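Local coordinates for ornithine cyclodeaminase (PDB 3MGJ), which probably converts L-ornithine to L-proline with release of ammonia in an NAD-dependent reaction, and is represented here by its N-terminal domain, at residues A[22-27]-A[65-70]; A[37-40]-A[46-49]. One frame throughout, in Å; residues are numbered along the deposited sequence.

Interaction 1. Residues A[22-27]-A[65-70]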
loop_
_atom_site.group_PDB
_atom_site.type_symbol
_atom_site.label_atom_id
_atom_site.label_comp_id
_atom_site.label_asym_id
_atom_site.label_seq_id
_atom_site.Cartn_x
_atom_site.Cartn_y
_atom_site.Cartn_z
ATOM N N PHE A 22 -5.648 -8.345 6.924
ATOM C CA PHE A 22 -5.065 -8.149 8.241
ATOM C C PHE A 22 -5.983 -8.628 9.351
ATOM O O PHE A 22 -5.571 -9.307 10.294
ATOM C CB PHE A 22 -4.794 -6.663 8.458
ATOM C CG PHE A 22 -3.814 -6.084 7.490
ATOM C CD1 PHE A 22 -2.988 -6.911 6.745
ATOM C CD2 PHE A 22 -3.704 -4.719 7.329
ATOM C CE1 PHE A 22 -2.078 -6.382 5.860
ATOM C CE2 PHE A 22 -2.797 -4.187 6.444
ATOM C CZ PHE A 22 -1.981 -5.018 5.707
ATOM N N ASP A 23 -7.242 -8.242 9.241
ATOM C CA ASP A 23 -8.225 -8.596 10.242
ATOM C C ASP A 23 -8.375 -10.088 10.367
ATOM O O ASP A 23 -8.475 -10.613 11.467
ATOM C CB ASP A 23 -9.569 -7.957 9.909
ATOM C CG ASP A 23 -9.725 -6.582 10.533
ATOM O OD1 ASP A 23 -8.970 -6.279 11.489
ATOM O OD2 ASP A 23 -10.611 -5.822 10.079
ATOM N N LYS A 24 -8.387 -10.767 9.228
ATOM C CA LYS A 24 -8.602 -12.195 9.218
ATOM C C LYS A 24 -7.432 -12.921 9.858
ATOM O O LYS A 24 -7.623 -13.706 10.779
ATOM C CB LYS A 24 -8.861 -12.693 7.804
ATOM C CG LYS A 24 -9.591 -14.024 7.765
ATOM C CD LYS A 24 -11.039 -13.939 8.249
ATOM C CE LYS A 24 -11.465 -15.212 8.951
ATOM N NZ LYS A 24 -12.908 -15.532 8.739
ATOM N N ILE A 25 -6.224 -12.644 9.384
ATOM C CA ILE A 25 -5.015 -13.108 10.051
ATOM C C ILE A 25 -5.055 -12.890 11.582
ATOM O O ILE A 25 -4.933 -13.851 12.347
ATOM C CB ILE A 25 -3.757 -12.458 9.442
ATOM C CG1 ILE A 25 -3.826 -12.504 7.913
ATOM C CG2 ILE A 25 -2.505 -13.144 9.946
ATOM C CD1 ILE A 25 -2.642 -11.858 7.219
ATOM N N LEU A 26 -5.247 -11.647 12.029
ATOM C CA LEU A 26 -5.326 -11.374 13.475
ATOM C C LEU A 26 -6.433 -12.164 14.177
ATOM O O LEU A 26 -6.148 -12.892 15.131
ATOM C CB LEU A 26 -5.432 -9.877 13.782
ATOM C CG LEU A 26 -4.237 -9.015 13.335
ATOM C CD1 LEU A 26 -4.573 -7.537 13.328
ATOM C CD2 LEU A 26 -3.017 -9.258 14.173
ATOM N N ASP A 27 -7.679 -12.048 13.714
ATOM C CA ASP A 27 -8.749 -12.929 14.209
ATOM C C ASP A 27 -8.297 -14.391 14.428
ATOM O O ASP A 27 -8.627 -15.002 15.439
ATOM C CB ASP A 27 -9.949 -12.945 13.257
ATOM C CG ASP A 27 -10.796 -11.681 13.328
ATOM O OD1 ASP A 27 -10.563 -10.814 14.220
ATOM O OD2 ASP A 27 -11.706 -11.573 12.465
ATOM N N LEU A 65 -3.802 -19.113 5.363
ATOM C CA LEU A 65 -3.595 -18.955 3.935
ATOM C C LEU A 65 -4.783 -19.389 3.081
ATOM O O LEU A 65 -5.073 -18.749 2.083
ATOM C CB LEU A 65 -2.319 -19.664 3.491
ATOM C CG LEU A 65 -1.040 -19.087 4.085
ATOM C CD1 LEU A 65 0.076 -19.499 3.201
ATOM C CD2 LEU A 65 -1.095 -17.588 4.145
ATOM N N ASN A 66 -5.465 -20.463 3.465
ATOM C CA ASN A 66 -6.631 -20.916 2.710
ATOM C C ASN A 66 -7.843 -19.983 2.793
ATOM O O ASN A 66 -8.513 -19.735 1.794
ATOM C CB ASN A 66 -6.996 -22.353 3.071
ATOM C CG ASN A 66 -5.966 -23.364 2.544
ATOM O OD1 ASN A 66 -5.952 -24.532 2.944
ATOM N ND2 ASN A 66 -5.089 -22.905 1.646
ATOM N N GLU A 67 -8.111 -19.457 3.980
ATOM C CA GLU A 67 -9.050 -18.361 4.137
ATOM C C GLU A 67 -8.698 -17.143 3.275
ATOM O O GLU A 67 -9.580 -16.516 2.671
ATOM C CB GLU A 67 -9.058 -17.928 5.587
ATOM C CG GLU A 67 -9.800 -18.872 6.483
ATOM C CD GLU A 67 -11.281 -18.711 6.324
ATOM O OE1 GLU A 67 -11.713 -17.590 5.972
ATOM O OE2 GLU A 67 -12.008 -19.700 6.538
ATOM N N LEU A 68 -7.413 -16.797 3.245
ATOM C CA LEU A 68 -6.940 -15.661 2.468
ATOM C C LEU A 68 -7.055 -15.970 0.990
ATOM O O LEU A 68 -7.252 -15.074 0.168
ATOM C CB LEU A 68 -5.486 -15.347 2.814
ATOM C CG LEU A 68 -5.125 -14.319 3.880
ATOM C CD1 LEU A 68 -6.227 -14.114 4.900
ATOM C CD2 LEU A 68 -3.859 -14.773 4.530
ATOM N N ARG A 69 -6.918 -17.249 0.652
ATOM C CA ARG A 69 -7.038 -17.676 -0.728
ATOM C C ARG A 69 -8.487 -17.554 -1.216
ATOM O O ARG A 69 -8.733 -17.250 -2.386
ATOM C CB ARG A 69 -6.513 -19.098 -0.885
ATOM C CG ARG A 69 -6.614 -19.663 -2.287
ATOM C CD ARG A 69 -6.680 -21.184 -2.228
ATOM N NE ARG A 69 -7.778 -21.629 -1.374
ATOM C CZ ARG A 69 -7.920 -22.860 -0.888
ATOM N NH1 ARG A 69 -7.029 -23.808 -1.170
ATOM N NH2 ARG A 69 -8.963 -23.139 -0.112
ATOM N N ASP A 70 -9.441 -17.764 -0.309
ATOM C CA ASP A 70 -10.864 -17.692 -0.651
ATOM C C ASP A 70 -11.356 -16.267 -0.746
ATOM O O ASP A 70 -12.271 -15.962 -1.508
ATOM C CB ASP A 70 -11.709 -18.450 0.363
ATOM C CG ASP A 70 -11.562 -19.955 0.236
ATOM O OD1 ASP A 70 -11.017 -20.397 -0.808
ATOM O OD2 ASP A 70 -11.990 -20.687 1.174
#

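Interaction 2. Residues A[37-40]-A[46-49]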
loop_
_atom_site.group_PDB
_atom_site.type_symbol
_atom_site.label_atom_id
_atom_site.label_comp_id
_atom_site.label_asym_id
_atom_site.label_seq_id
_atom_site.Cartn_x
_atom_site.Cartn_y
_atom_site.Cartn_z
ATOM N N PHE A 37 5.610 -3.187 -1.281
ATOM C CA PHE A 37 4.427 -2.612 -1.872
ATOM C C PHE A 37 4.815 -1.850 -3.126
ATOM O O PHE A 37 5.574 -0.899 -3.054
ATOM C CB PHE A 37 3.732 -1.683 -0.890
ATOM C CG PHE A 37 2.324 -1.408 -1.250
ATOM C CD1 PHE A 37 2.017 -0.583 -2.314
ATOM C CD2 PHE A 37 1.301 -1.998 -0.556
ATOM C CE1 PHE A 37 0.704 -0.334 -2.681
ATOM C CE2 PHE A 37 -0.018 -1.749 -0.910
ATOM C CZ PHE A 37 -0.314 -0.907 -1.979
ATOM N N GLU A 38 4.288 -2.264 -4.271
ATOM C CA GLU A 38 4.643 -1.645 -5.539
ATOM C C GLU A 38 3.411 -1.101 -6.263
ATOM O O GLU A 38 2.480 -1.847 -6.524
ATOM C CB GLU A 38 5.357 -2.675 -6.412
ATOM C CG GLU A 38 6.565 -2.145 -7.165
ATOM C CD GLU A 38 7.869 -2.209 -6.354
ATOM O OE1 GLU A 38 7.795 -2.492 -5.132
ATOM O OE2 GLU A 38 8.967 -1.973 -6.942
ATOM N N ILE A 39 3.407 0.188 -6.591
ATOM C CA ILE A 39 2.323 0.810 -7.360
ATOM C C ILE A 39 2.598 0.784 -8.865
ATOM O O ILE A 39 3.751 0.931 -9.298
ATOM C CB ILE A 39 2.094 2.294 -6.929
ATOM C CG1 ILE A 39 1.211 2.371 -5.694
ATOM C CG2 ILE A 39 1.438 3.092 -8.010
ATOM C CD1 ILE A 39 1.919 1.915 -4.459
ATOM N N GLY A 40 1.533 0.604 -9.650
ATOM C CA GLY A 40 1.604 0.606 -11.105
ATOM C C GLY A 40 1.778 1.992 -11.693
ATOM O O GLY A 40 1.501 3.000 -11.029
ATOM N N PRO A 46 -2.005 -2.570 -12.265
ATOM C CA PRO A 46 -2.143 -3.251 -10.979
ATOM C C PRO A 46 -1.012 -2.924 -10.029
ATOM O O PRO A 46 0.129 -2.794 -10.445
ATOM C CB PRO A 46 -2.059 -4.745 -11.371
ATOM C CG PRO A 46 -2.122 -4.769 -12.889
ATOM C CD PRO A 46 -1.520 -3.484 -13.307
ATOM N N SER A 47 -1.326 -2.811 -8.754
ATOM C CA SER A 47 -0.275 -2.725 -7.747
ATOM C C SER A 47 -0.075 -4.106 -7.153
ATOM O O SER A 47 -0.829 -5.025 -7.436
ATOM C CB SER A 47 -0.660 -1.740 -6.645
ATOM O OG SER A 47 -1.221 -0.558 -7.194
ATOM N N TYR A 48 0.946 -4.272 -6.336
ATOM C CA TYR A 48 1.063 -5.527 -5.624
ATOM C C TYR A 48 1.610 -5.329 -4.225
ATOM O O TYR A 48 2.335 -4.386 -3.958
ATOM C CB TYR A 48 1.853 -6.579 -6.428
ATOM C CG TYR A 48 3.342 -6.367 -6.515
ATOM C CD1 TYR A 48 4.163 -6.577 -5.408
ATOM C CD2 TYR A 48 3.943 -6.000 -7.712
ATOM C CE1 TYR A 48 5.537 -6.397 -5.481
ATOM C CE2 TYR A 48 5.334 -5.820 -7.797
ATOM C CZ TYR A 48 6.115 -6.017 -6.676
ATOM O OH TYR A 48 7.477 -5.843 -6.741
ATOM N N ALA A 49 1.212 -6.204 -3.322
ATOM C CA ALA A 49 1.726 -6.185 -1.975
ATOM C C ALA A 49 2.236 -7.574 -1.614
ATOM O O ALA A 49 1.587 -8.567 -1.902
ATOM C CB ALA A 49 0.634 -5.763 -1.034
#

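Interaction 1. Residues A[22-27]-A[65-70]
Leu68 reaches across to Ile25 with both methyls of its fork, and the two side chains meet at about a right angle. CD2 of Leu68 lies 4.1 Å from CG1 of Ile25 and also touches its terminal CD1, while CD1 of Leu68 sits 4.2 Å from CB of Lys24. Ile25 has CG1 anti to its carbonyl carbon (chi1 -46°), which brings the longer branch to the leucine. The two segments lie on the two helices of a ferredoxin-like (beta-alpha-beta-beta-alpha-beta) domain, packed over one face of its four-stranded antiparallel sheet; over 22-27 and 65-70 their axes run nearly antiparallel (155°) and come within 10.2 Å. Ile25 also rests on Tyr32 and Val53, and Leu68 on Glu80, so the apolar pair bridges helix to helix and both to the sheet. Replacing Leu68 with an alanine would probably open a gap beside Ile25 and strip the aliphatic neighbour from the base of Lys24. The charged contact is looser: the bent chain of Lys24 carries NZ to 3.6 Å from OE1 of Glu67, a long salt bridge between partly exposed residues at the outer margin of the helix pair.

Interaction 2. Residues A[37-40]-A[46-49]
The carbonyl oxygen of Tyr48 meets several groups of the facing strand. The backbone N of Glu38 donates to Tyr48 O over 2.9 Å, an almost straight bond at 171°, and CA of Phe37 adds a CA-H...O contact at 3.4 Å. The same oxygen also lies over one face of the Phe37 ring, offset toward the rim. The return bond, from Tyr48 N to Glu38 O, is likewise 2.9 Å. Together the two bonds make Glu38 and Tyr48 a hydrogen-bonded antiparallel pair, followed by the non-hydrogen-bonded pair Phe37 and Ala49. This is the turn end of the hairpin formed by strands 31-38 and 47-55, the second and third strands of the ferredoxin-like sheet. On the face carrying Glu38 and Tyr48, the tyrosine CG sits between the backbone N and the carbonyl carbon (chi1 74°), which swings the ring under its neighbour. CB of Glu38 then makes a CH-pi contact over that ring, 3.6 Å from the centroid, and the carboxylate runs on almost parallel to it, planes 2° apart. On the other face, CD2 of Phe37 meets CB of Ala49 at 3.9 Å, while Ile39 CD1 stands at the edge of the phenyl ring. Phe37 also stacks on Phe37 of the second subunit and packs against Ile39 of that subunit, placing this hairpin end at the dimer interface.

Interactions 1 and 2 belong to one small ferredoxin-like domain but lie on opposite sides of its centre, 20 Å apart between centres and about 7 Å at their nearest atoms, without touching. The chain ties them together directly: helix 17-27 leads into strand 31-38, and strand 47-55 leads into helix 58-74, so in sequence the hairpin of interaction 2 falls between the two helices of interaction 1. Interaction 1 joins the helical layer internally, whereas interaction 2 zips up the hairpin where it reaches the second subunit. No residue of either contact is known to bind substrate or NAD, and the chain is only the N-terminal part of a longer enzyme, so a link to catalysis is not established.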